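Local coordinates for protein serine acetyltransferase (Entamoeba histolytica, PDB 3Q1X) that probably transfers an acetyl group to the hydroxyl of L-serine, a step in cysteine biosynthesis, at residues Tyr149-Met154 and Ile166-Ser171; Ser157-Ser160 and Ile164-His167; Glu82-Gln87 and Cys145-Tyr150. All coordinates share one frame; numbering follows the deposited sequence.

Contact 1. Residues Tyr149-Met154 and Ile166-Ser171; sequences YYCREM and IHPGAS
Cys151 and Pro168 meet sulfur to ring: SG rests against the outer edge of the pyrrolidine, 3.6 Å from Pro168 CG and nearly as near to its CB. What points the sulfur there is the first torsion of Cys151 (chi1 64°), which sets SG between the backbone N and the carbonyl carbon. The proline also leans on the helix backbone, its CG 3.7 Å from Arg152 N and close to the carbonyl oxygen of Cys151, so the ring packs on the first turn of helix 150-162 without a hydrogen bond across the contact.

The Arg152 side chain passes the CD end of the proline, with Arg152 CD 4.2 Å from Pro168 CD, and lies at about a right angle to the His167 side chain, guanidinium and imidazole planes 60° apart. Arg152 NH1 stays 3.9 Å from His167 ND1, a packing distance. The charge is matched elsewhere, by a salt bridge from Arg152 NE to Glu156, while NH1 has a weak bond to Tyr127 OH of the second subunit. The imidazole in turn carries Pro168 CD over one face, 3.3 Å above its plane and offset toward the rim.

His167 to Ala170 form a type I beta turn between strands 165-166 and 171-172. This is a first corner of the left-handed parallel beta-helix of hexapeptide-repeat acyltransferases, here packed on the helical part of the chain.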
loop_
_atom_site.group_PDB
_atom_site.type_symbol
_atom_site.label_atom_id
_atom_site.label_comp_id
_atom_site.label_asym_id
_atom_site.label_seq_id
_atom_site.Cartn_x
_atom_site.Cartn_y
_atom_site.Cartn_z
ATOM N N TYR A 149 15.264 -2.204 16.489
ATOM C CA TYR A 149 13.899 -2.715 16.559
ATOM C C TYR A 149 12.823 -1.663 16.282
ATOM O O TYR A 149 12.080 -1.754 15.283
ATOM C CB TYR A 149 13.664 -3.367 17.921
ATOM C CG TYR A 149 14.304 -4.737 18.044
ATOM C CD1 TYR A 149 15.666 -4.861 18.318
ATOM C CD2 TYR A 149 13.554 -5.902 17.883
ATOM C CE1 TYR A 149 16.272 -6.108 18.420
ATOM C CE2 TYR A 149 14.156 -7.167 17.988
ATOM C CZ TYR A 149 15.519 -7.251 18.255
ATOM O OH TYR A 149 16.141 -8.477 18.366
ATOM N N TYR A 150 12.716 -0.675 17.169
ATOM C CA TYR A 150 11.660 0.321 17.024
ATOM C C TYR A 150 11.806 1.161 15.744
ATOM O O TYR A 150 10.799 1.476 15.099
ATOM C CB TYR A 150 11.486 1.185 18.294
ATOM C CG TYR A 150 10.598 2.387 18.060
ATOM C CD1 TYR A 150 9.243 2.239 17.735
ATOM C CD2 TYR A 150 11.121 3.668 18.131
ATOM C CE1 TYR A 150 8.439 3.360 17.486
ATOM C CE2 TYR A 150 10.335 4.779 17.903
ATOM C CZ TYR A 150 9.001 4.627 17.579
ATOM O OH TYR A 150 8.245 5.756 17.347
ATOM N N CYS A 151 13.045 1.494 15.357
ATOM C CA CYS A 151 13.271 2.249 14.104
ATOM C C CYS A 151 12.751 1.485 12.881
ATOM O O CYS A 151 12.246 2.094 11.940
ATOM C CB CYS A 151 14.745 2.669 13.924
ATOM S SG CYS A 151 15.956 1.306 13.739
ATOM N N ARG A 152 12.840 0.154 12.912
ATOM C CA ARG A 152 12.217 -0.651 11.868
ATOM C C ARG A 152 10.686 -0.620 11.940
ATOM O O ARG A 152 10.025 -0.517 10.904
ATOM C CB ARG A 152 12.730 -2.095 11.880
ATOM C CG ARG A 152 12.040 -2.985 10.844
ATOM C CD ARG A 152 12.361 -2.596 9.392
ATOM N NE ARG A 152 11.724 -3.504 8.430
ATOM C CZ ARG A 152 12.235 -4.663 8.012
ATOM N NH1 ARG A 152 13.417 -5.090 8.452
ATOM N NH2 ARG A 152 11.558 -5.403 7.149
ATOM N N GLU A 153 10.128 -0.690 13.155
ATOM C CA GLU A 153 8.674 -0.641 13.349
ATOM C C GLU A 153 8.095 0.671 12.824
ATOM O O GLU A 153 7.069 0.689 12.147
ATOM C CB GLU A 153 8.310 -0.801 14.827
ATOM C CG GLU A 153 6.811 -0.906 15.089
ATOM C CD GLU A 153 6.504 -1.426 16.482
ATOM O OE1 GLU A 153 7.056 -0.883 17.464
ATOM O OE2 GLU A 153 5.717 -2.379 16.591
ATOM N N MET A 154 8.780 1.764 13.147
ATOM C CA MET A 154 8.397 3.085 12.659
ATOM C C MET A 154 8.332 3.112 11.134
ATOM O O MET A 154 7.356 3.592 10.550
ATOM C CB MET A 154 9.394 4.127 13.157
ATOM C CG MET A 154 8.929 5.561 12.993
ATOM S SD MET A 154 10.216 6.779 13.366
ATOM C CE MET A 154 11.032 5.969 14.708
ATOM N N ILE A 166 11.698 1.773 3.147
ATOM C CA ILE A 166 13.036 2.307 3.351
ATOM C C ILE A 166 13.533 1.797 4.685
ATOM O O ILE A 166 12.962 2.132 5.729
ATOM C CB ILE A 166 13.053 3.864 3.375
ATOM C CG1 ILE A 166 12.503 4.446 2.073
ATOM C CG2 ILE A 166 14.477 4.373 3.636
ATOM C CD1 ILE A 166 12.473 5.974 2.045
ATOM N N HIS A 167 14.572 0.971 4.666
ATOM C CA HIS A 167 15.143 0.489 5.917
ATOM C C HIS A 167 15.766 1.652 6.691
ATOM O O HIS A 167 16.452 2.481 6.086
ATOM C CB HIS A 167 16.193 -0.598 5.687
ATOM C CG HIS A 167 16.612 -1.275 6.949
ATOM N ND1 HIS A 167 16.128 -2.507 7.333
ATOM C CD2 HIS A 167 17.421 -0.859 7.953
ATOM C CE1 HIS A 167 16.653 -2.838 8.500
ATOM N NE2 HIS A 167 17.442 -1.857 8.896
ATOM N N PRO A 168 15.510 1.737 8.018
ATOM C CA PRO A 168 16.068 2.856 8.784
ATOM C C PRO A 168 17.587 2.998 8.707
ATOM O O PRO A 168 18.105 4.076 8.989
ATOM C CB PRO A 168 15.620 2.558 10.228
ATOM C CG PRO A 168 15.255 1.095 10.235
ATOM C CD PRO A 168 14.653 0.891 8.872
ATOM N N GLY A 169 18.276 1.919 8.320
ATOM C CA GLY A 169 19.741 1.917 8.140
ATOM C C GLY A 169 20.255 2.639 6.903
ATOM O O GLY A 169 21.413 3.056 6.864
ATOM N N ALA A 170 19.402 2.797 5.893
ATOM C CA ALA A 170 19.796 3.493 4.668
ATOM C C ALA A 170 20.305 4.890 4.993
ATOM O O ALA A 170 19.796 5.551 5.899
ATOM C CB ALA A 170 18.632 3.558 3.689
ATOM N N SER A 171 21.326 5.320 4.263
ATOM C CA SER A 171 21.874 6.666 4.399
ATOM C C SER A 171 21.504 7.467 3.163
ATOM O O SER A 171 21.863 7.096 2.050
ATOM C CB SER A 171 23.394 6.617 4.576
ATOM O OG SER A 171 23.754 5.652 5.545
#

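Contact 2. Residues Ser157-Ser160 and Ile164-His167; sequences SVHS and IDIH
His159 and Asp165 stack, ring on carboxylate, with their planes 28° apart. Asp165 CG lies 3.4 Å above the imidazole plane, shifted toward the rim on the side of NE2 and CE1. A CH-pi contact adds to this: Asp165 CB is 3.8 Å from the centroid of the His159 ring and over the same face. Both side chains start out with CG anti to their backbone N (chi1 -162° for His159, -165° for Asp165), which brings ring and carboxylate face to face, offset.

The polar contact between them is close but is not a hydrogen bond. Asp165 OD2 comes within 3.1 Å of His159 NE2, yet it approaches from over the ring face, where an N-H cannot point at it. NE2 is instead bonded to the carbonyl O of His180 of the second subunit, so the stack lies at the subunit interface. ND1, on the far side of CE1 from NE2, is buried without a polar partner.

The backbone contributes a CA-H...O contact, with His159 CA 3.3 Å from Ile164 O. Ile164 O also lies 3.9 Å from Val158 CG1, an apolar touch on the same carbonyl.

These contacts fold the last turns of helix 150-162 against the strand that follows after a very short connection. Thr162, the last residue of that helix, has OG1 bonded to both Val158 O and Ile164 N, tying the helix end to the start of residues 164-167. Val158 and Ile164 both touch Ala132 of helix 128-144, and the backbone of Asp165 is hydrogen-bonded to Val184 and Ile186, so strand 165-166 opens the first coil of the beta-helix directly beside the helix end.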
loop_
_atom_site.group_PDB
_atom_site.type_symbol
_atom_site.label_atom_id
_atom_site.label_comp_id
_atom_site.label_asym_id
_atom_site.label_seq_id
_atom_site.Cartn_x
_atom_site.Cartn_y
_atom_site.Cartn_z
ATOM N N SER A 157 5.340 1.390 9.645
ATOM C CA SER A 157 4.189 2.301 9.580
ATOM C C SER A 157 4.186 3.095 8.269
ATOM O O SER A 157 3.167 3.189 7.586
ATOM C CB SER A 157 4.145 3.245 10.779
ATOM O OG SER A 157 3.850 2.550 11.973
ATOM N N VAL A 158 5.345 3.653 7.921
ATOM C CA VAL A 158 5.538 4.312 6.627
ATOM C C VAL A 158 5.235 3.344 5.467
ATOM O O VAL A 158 4.491 3.685 4.540
ATOM C CB VAL A 158 6.970 4.870 6.504
ATOM C CG1 VAL A 158 7.253 5.294 5.080
ATOM C CG2 VAL A 158 7.201 6.024 7.494
ATOM N N HIS A 159 5.760 2.123 5.570
ATOM C CA HIS A 159 5.541 1.062 4.606
ATOM C C HIS A 159 4.041 0.821 4.343
ATOM O O HIS A 159 3.605 0.769 3.192
ATOM C CB HIS A 159 6.254 -0.189 5.142
ATOM C CG HIS A 159 6.519 -1.260 4.128
ATOM N ND1 HIS A 159 6.478 -1.054 2.766
ATOM C CD2 HIS A 159 6.884 -2.551 4.301
ATOM C CE1 HIS A 159 6.771 -2.183 2.146
ATOM N NE2 HIS A 159 7.023 -3.108 3.054
ATOM N N SER A 160 3.246 0.725 5.409
ATOM C CA SER A 160 1.795 0.488 5.281
ATOM C C SER A 160 1.056 1.685 4.685
ATOM O O SER A 160 0.129 1.532 3.885
ATOM C CB SER A 160 1.184 0.138 6.644
ATOM O OG SER A 160 1.719 -1.069 7.166
ATOM N N ILE A 164 6.072 2.571 0.434
ATOM C CA ILE A 164 7.497 2.871 0.289
ATOM C C ILE A 164 8.246 2.198 1.446
ATOM O O ILE A 164 7.872 2.358 2.614
ATOM C CB ILE A 164 7.763 4.395 0.284
ATOM C CG1 ILE A 164 6.994 5.087 -0.848
ATOM C CG2 ILE A 164 9.278 4.697 0.194
ATOM C CD1 ILE A 164 7.024 6.598 -0.761
ATOM N N ASP A 165 9.300 1.469 1.101
ATOM C CA ASP A 165 9.964 0.534 1.996
ATOM C C ASP A 165 11.417 0.945 2.148
ATOM O O ASP A 165 12.269 0.524 1.371
ATOM C CB ASP A 165 9.866 -0.888 1.413
ATOM C CG ASP A 165 10.195 -1.979 2.432
ATOM O OD1 ASP A 165 10.652 -1.679 3.571
ATOM O OD2 ASP A 165 9.978 -3.164 2.087
ATOM N N ILE A 166 11.698 1.773 3.147
ATOM C CA ILE A 166 13.036 2.307 3.351
ATOM C C ILE A 166 13.533 1.797 4.685
ATOM O O ILE A 166 12.962 2.132 5.729
ATOM C CB ILE A 166 13.053 3.864 3.375
ATOM C CG1 ILE A 166 12.503 4.446 2.073
ATOM C CG2 ILE A 166 14.477 4.373 3.636
ATOM C CD1 ILE A 166 12.473 5.974 2.045
ATOM N N HIS A 167 14.572 0.971 4.666
ATOM C CA HIS A 167 15.143 0.489 5.917
ATOM C C HIS A 167 15.766 1.652 6.691
ATOM O O HIS A 167 16.452 2.481 6.086
ATOM C CB HIS A 167 16.193 -0.598 5.687
ATOM C CG HIS A 167 16.612 -1.275 6.949
ATOM N ND1 HIS A 167 16.128 -2.507 7.333
ATOM C CD2 HIS A 167 17.421 -0.859 7.953
ATOM C CE1 HIS A 167 16.653 -2.838 8.500
ATOM N NE2 HIS A 167 17.442 -1.857 8.896
#

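Contact 3. Residues Glu82-Gln87 and Cys145-Tyr150; sequences ELFAHQ and CGERYY
Phe84 and Glu147 are the residues whose backbones come nearest, with CA atoms 8.5 Å apart, a gap that the phenylalanine side chain has to bridge. Residues 82-87 are the regular first turns of helix 82-113. Facing them, the chain leaves helix 128-144 through a Schellman motif, in which Gly146 takes a positive phi (100°) with two bonds back into the last helical turn. This turns the carbonyl of Cys145 and the next peptide toward the aromatic ring.

Phe84 extends with CG anti to its backbone N (chi1 -170°) and meets the turn with its rim. Phe84 CZ is 3.3 Å from Cys145 O, which lies near the ring plane, a placement consistent with a weak electrostatic attraction to the ring hydrogens. The same CZ is 3.6 Å from Glu147 N. Glu147 CG closes the contact beside Phe84 CE2 at 3.7 Å, its side chain crossing the phenylalanine at about a right angle.

Beyond CG the glutamate bends away from Phe84, and its carboxylate turns back onto the first N-H groups of helix 150-162 and the Tyr149 N-H just before it. Glu147 OE2 accepts from Tyr150 N at 2.8 Å on its syn lone pair, and from Tyr149 N at 3.0 Å from above the carboxylate plane. Glu147 OE1 takes Cys151 N, and Asn80 ND2 gives OE2 a further bond, which together hold the group's rotation. Arg148 NH1, bonded to Glu147 O at 2.8 Å, also reaches Tyr143 O.

The contact thus joins the start of helix 82-113 to the loop between helices 128-144 and 150-162. Farther along, Cys145 packs on Cys88 and Ala91 of helix 82-113, while Tyr150 lies against helix 59-79.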
loop_
_atom_site.group_PDB
_atom_site.type_symbol
_atom_site.label_atom_id
_atom_site.label_comp_id
_atom_site.label_asym_id
_atom_site.label_seq_id
_atom_site.Cartn_x
_atom_site.Cartn_y
_atom_site.Cartn_z
ATOM N N GLU A 82 15.707 1.690 29.396
ATOM C CA GLU A 82 15.475 3.090 29.753
ATOM C C GLU A 82 16.651 4.012 29.400
ATOM O O GLU A 82 16.450 5.089 28.817
ATOM C CB GLU A 82 15.144 3.196 31.251
ATOM C CG GLU A 82 13.824 2.538 31.699
ATOM C CD GLU A 82 13.882 1.001 31.858
ATOM O OE1 GLU A 82 14.962 0.371 31.698
ATOM O OE2 GLU A 82 12.817 0.418 32.152
ATOM N N LEU A 83 17.869 3.593 29.758
ATOM C CA LEU A 83 19.058 4.407 29.513
ATOM C C LEU A 83 19.350 4.547 28.017
ATOM O O LEU A 83 19.620 5.655 27.537
ATOM C CB LEU A 83 20.269 3.858 30.280
ATOM C CG LEU A 83 21.651 4.440 29.969
ATOM C CD1 LEU A 83 22.551 4.401 31.198
ATOM C CD2 LEU A 83 22.291 3.680 28.814
ATOM N N PHE A 84 19.287 3.431 27.290
ATOM C CA PHE A 84 19.497 3.440 25.842
ATOM C C PHE A 84 18.490 4.345 25.146
ATOM O O PHE A 84 18.861 5.097 24.241
ATOM C CB PHE A 84 19.416 2.027 25.260
ATOM C CG PHE A 84 19.862 1.935 23.824
ATOM C CD1 PHE A 84 21.188 2.182 23.476
ATOM C CD2 PHE A 84 18.959 1.597 22.819
ATOM C CE1 PHE A 84 21.611 2.094 22.149
ATOM C CE2 PHE A 84 19.373 1.505 21.482
ATOM C CZ PHE A 84 20.695 1.752 21.149
ATOM N N ALA A 85 17.228 4.267 25.575
ATOM C CA ALA A 85 16.153 5.140 25.070
ATOM C C ALA A 85 16.452 6.633 25.256
ATOM O O ALA A 85 16.318 7.415 24.315
ATOM C CB ALA A 85 14.824 4.780 25.723
ATOM N N HIS A 86 16.862 7.017 26.470
ATOM C CA HIS A 86 17.215 8.400 26.777
ATOM C C HIS A 86 18.291 8.936 25.832
ATOM O O HIS A 86 18.142 10.022 25.273
ATOM C CB HIS A 86 17.677 8.533 28.237
ATOM C CG HIS A 86 18.259 9.873 28.559
ATOM N ND1 HIS A 86 17.485 10.944 28.957
ATOM C CD2 HIS A 86 19.535 10.324 28.522
ATOM C CE1 HIS A 86 18.264 11.993 29.163
ATOM N NE2 HIS A 86 19.511 11.644 28.905
ATOM N N GLN A 87 19.360 8.162 25.649
ATOM C CA GLN A 87 20.468 8.535 24.761
ATOM C C GLN A 87 20.057 8.664 23.292
ATOM O O GLN A 87 20.498 9.582 22.586
ATOM C CB GLN A 87 21.592 7.518 24.878
ATOM C CG GLN A 87 22.181 7.436 26.281
ATOM C CD GLN A 87 23.026 6.194 26.495
ATOM O OE1 GLN A 87 22.920 5.211 25.754
ATOM N NE2 GLN A 87 23.869 6.229 27.521
ATOM N N CYS A 145 22.127 5.438 16.428
ATOM C CA CYS A 145 22.418 5.216 17.856
ATOM C C CYS A 145 22.625 3.745 18.202
ATOM O O CYS A 145 22.979 3.409 19.345
ATOM C CB CYS A 145 21.312 5.776 18.738
ATOM S SG CYS A 145 21.036 7.500 18.560
ATOM N N GLY A 146 22.414 2.876 17.216
ATOM C CA GLY A 146 22.568 1.434 17.406
ATOM C C GLY A 146 21.268 0.676 17.631
ATOM O O GLY A 146 21.287 -0.529 17.852
ATOM N N GLU A 147 20.140 1.382 17.569
ATOM C CA GLU A 147 18.826 0.787 17.767
ATOM C C GLU A 147 18.423 -0.002 16.517
ATOM O O GLU A 147 18.710 0.417 15.394
ATOM C CB GLU A 147 17.801 1.869 18.129
ATOM C CG GLU A 147 16.646 1.390 19.004
ATOM C CD GLU A 147 15.557 0.685 18.220
ATOM O OE1 GLU A 147 15.281 1.107 17.073
ATOM O OE2 GLU A 147 14.969 -0.290 18.746
ATOM N N ARG A 148 17.778 -1.151 16.713
ATOM C CA ARG A 148 17.531 -2.063 15.604
ATOM C C ARG A 148 16.089 -2.561 15.512
ATOM O O ARG A 148 15.737 -3.260 14.568
ATOM C CB ARG A 148 18.503 -3.252 15.683
ATOM C CG ARG A 148 19.986 -2.889 15.478
ATOM C CD ARG A 148 20.247 -2.536 14.020
ATOM N NE ARG A 148 21.638 -2.155 13.796
ATOM C CZ ARG A 148 22.128 -0.932 13.990
ATOM N NH1 ARG A 148 21.344 0.045 14.420
ATOM N NH2 ARG A 148 23.413 -0.688 13.757
ATOM N N TYR A 149 15.264 -2.204 16.489
ATOM C CA TYR A 149 13.899 -2.715 16.559
ATOM C C TYR A 149 12.823 -1.663 16.282
ATOM O O TYR A 149 12.080 -1.754 15.283
ATOM C CB TYR A 149 13.664 -3.367 17.921
ATOM C CG TYR A 149 14.304 -4.737 18.044
ATOM C CD1 TYR A 149 15.666 -4.861 18.318
ATOM C CD2 TYR A 149 13.554 -5.902 17.883
ATOM C CE1 TYR A 149 16.272 -6.108 18.420
ATOM C CE2 TYR A 149 14.156 -7.167 17.988
ATOM C CZ TYR A 149 15.519 -7.251 18.255
ATOM O OH TYR A 149 16.141 -8.477 18.366
ATOM N N TYR A 150 12.716 -0.675 17.169
ATOM C CA TYR A 150 11.660 0.321 17.024
ATOM C C TYR A 150 11.806 1.161 15.744
ATOM O O TYR A 150 10.799 1.476 15.099
ATOM C CB TYR A 150 11.486 1.185 18.294
ATOM C CG TYR A 150 10.598 2.387 18.060
ATOM C CD1 TYR A 150 9.243 2.239 17.735
ATOM C CD2 TYR A 150 11.121 3.668 18.131
ATOM C CE1 TYR A 150 8.439 3.360 17.486
ATOM C CE2 TYR A 150 10.335 4.779 17.903
ATOM C CZ TYR A 150 9.001 4.627 17.579
ATOM O OH TYR A 150 8.245 5.756 17.347
#

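Contacts 1 and 2 are both buried and both set helix 150-162 against the opening of the beta-helix, one near the start of that helix and the other near its end, centres about 9 Å apart. Contact 3 is only partly buried, its centre about 19 Å from the centre of the chain, and joins the start of a helix to a loop between two others; it shares Tyr149 and Tyr150 with contact 1, and Glu147 links the two by bonding Cys151 N. Chemistry follows place: sulfur-proline packing in contact 1, a histidine-carboxylate stack in contact 2, an aromatic edge on a helix-ending turn in contact 3. All three touch the second subunit, to which His159 of contact 2 is hydrogen-bonded.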